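Local coordinates for alkaline phosphatase (Antarctic bacterium, PDB 2W5W), which probably hydrolyses phosphate monoesters as an alkaline phosphatase, with two zinc ions and one magnesium ion as cofactors, at residues 39-44 with 252-257. The protein carries 1 engineered substitution. Sequence-based numbering, arbitrary orientation.
Sequences LLISDG and MSEGSQ. With ZN (zinc ion), chain H; ZN (zinc ion), chain G.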
# COMPACT_ATOMS: atom_id res chain seq x y z
N LEU B 39 -5.72 18.81 0.90
CA LEU B 39 -5.55 17.53 1.60
C LEU B 39 -6.87 16.76 1.52
O LEU B 39 -7.87 17.19 2.09
CB LEU B 39 -5.15 17.79 3.05
CG LEU B 39 -5.06 16.58 3.99
CD1 LEU B 39 -4.06 15.55 3.44
CD2 LEU B 39 -4.67 17.03 5.38
N LEU B 40 -6.88 15.65 0.79
CA LEU B 40 -8.09 14.83 0.68
C LEU B 40 -7.90 13.60 1.55
O LEU B 40 -6.91 12.88 1.42
CB LEU B 40 -8.33 14.42 -0.78
CG LEU B 40 -8.46 15.60 -1.73
CD1 LEU B 40 -8.34 15.16 -3.17
CD2 LEU B 40 -9.77 16.29 -1.50
N ILE B 41 -8.85 13.36 2.44
CA ILE B 41 -8.79 12.25 3.36
C ILE B 41 -9.94 11.28 3.10
O ILE B 41 -11.11 11.65 3.18
CB ILE B 41 -8.88 12.73 4.83
CG1 ILE B 41 -7.74 13.71 5.14
CG2 ILE B 41 -8.89 11.55 5.78
CD1 ILE B 41 -7.80 14.26 6.57
N SER B 42 -9.58 10.03 2.82
CA SER B 42 -10.56 8.97 2.68
C SER B 42 -10.62 8.23 4.00
O SER B 42 -9.72 7.45 4.32
CB SER B 42 -10.14 8.02 1.56
OG SER B 42 -8.74 7.69 1.63
N ASP B 43 -11.68 8.45 4.76
CA ASP B 43 -11.78 7.85 6.09
C ASP B 43 -11.95 6.34 5.96
O ASP B 43 -12.91 5.87 5.35
CB ASP B 43 -12.93 8.47 6.90
CG ASP B 43 -12.76 8.24 8.40
OD1 ASP B 43 -12.56 7.07 8.79
OD2 ASP B 43 -12.79 9.21 9.17
N GLY B 44 -11.02 5.57 6.51
CA GLY B 44 -11.18 4.13 6.56
C GLY B 44 -10.71 3.39 5.32
O GLY B 44 -10.92 2.18 5.19
N MET B 252 -9.17 20.97 3.32
CA MET B 252 -9.24 19.55 3.66
C MET B 252 -10.62 19.10 3.22
O MET B 252 -11.62 19.65 3.65
CB MET B 252 -9.04 19.31 5.16
CG MET B 252 -8.93 17.82 5.56
SD MET B 252 -10.44 16.84 5.42
CE MET B 252 -11.36 17.41 6.87
N SER B 253 -10.67 18.10 2.34
CA SER B 253 -11.93 17.55 1.90
C SER B 253 -11.94 16.05 2.22
O SER B 253 -10.97 15.34 1.93
CB SER B 253 -12.14 17.83 0.40
OG SER B 253 -13.25 17.11 -0.11
N GLU B 254 -13.02 15.58 2.83
CA GLU B 254 -13.08 14.21 3.31
C GLU B 254 -14.16 13.34 2.66
O GLU B 254 -15.33 13.72 2.61
CB GLU B 254 -13.32 14.19 4.83
CG GLU B 254 -13.14 12.79 5.44
CD GLU B 254 -13.89 12.60 6.74
OE1 GLU B 254 -14.74 13.46 7.06
OE2 GLU B 254 -13.65 11.59 7.43
N GLY B 255 -13.75 12.16 2.18
CA GLY B 255 -14.67 11.11 1.80
C GLY B 255 -14.99 10.34 3.07
O GLY B 255 -14.37 9.31 3.38
N SER B 256 -15.98 10.85 3.81
CA SER B 256 -16.22 10.43 5.18
C SER B 256 -16.84 9.05 5.33
O SER B 256 -16.60 8.36 6.33
CB SER B 256 -17.16 11.44 5.87
OG SER B 256 -16.75 12.78 5.63
N GLN B 257 -17.66 8.65 4.37
CA GLN B 257 -18.50 7.47 4.58
C GLN B 257 -17.89 6.15 4.12
O GLN B 257 -18.52 5.10 4.25
CB GLN B 257 -19.89 7.68 3.97
CG GLN B 257 -20.61 8.87 4.59
CD GLN B 257 -22.05 8.97 4.18
OE1 GLN B 257 -22.73 7.96 4.01
NE2 GLN B 257 -22.53 10.19 4.02
ZN ZN H . -14.06 10.82 9.23
ZN ZN G . -11.54 7.12 10.52
O HOH W 1 -15.49 12.42 9.69
O HOH W 2 -15.64 9.59 8.72
O HOH W 3 -14.59 10.35 11.29
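The first torsions of Asp43 (chi1 -160°) and Glu254 (chi1 -170°) turn CG away from the backbone N, and the two carboxylates converge on one zinc ion at the C-terminal ends of neighbouring parallel strands in the central sheet of the alkaline phosphatase fold. Asp43 OD2 and Glu254 OE2 each bind that zinc at 2.0 Å, and their 3.1 Å separation is that of two ligands sharing a cation. Three waters and Thr137 OG1 complete the shell; zinc here occupies the site these three residues provide for magnesium. The other oxygen, Asp43 OD1, binds a second zinc at 2.0 Å, so the aspartate bridges the two metals; Asp301 and His302 also hold this second ion.

Behind the site, a parallel ladder sets the register: Ser253 N donates to Leu39 O, Ile41 N to Ser253 O (2.9 Å) and Gly255 N to Ile41 O. In the last rung Asp43 N reaches Gly255 O from above its carbonyl plane, fixing the backbone of the bridging aspartate. On the sheet face shared with Glu254, the bent chain of Met252 crosses Ile41 nearly at right angles, SD lying 3.9 Å from Ile41 CD1. Shortening Met252 to an alanine is likely to strip this cover from the Ile41 methyl. Glu254 OE1, not bound to the zinc, accepts one hydrogen bond from a zinc-bound water and another from Ser256 OG, 2.6 Å away and above the carboxylate plane.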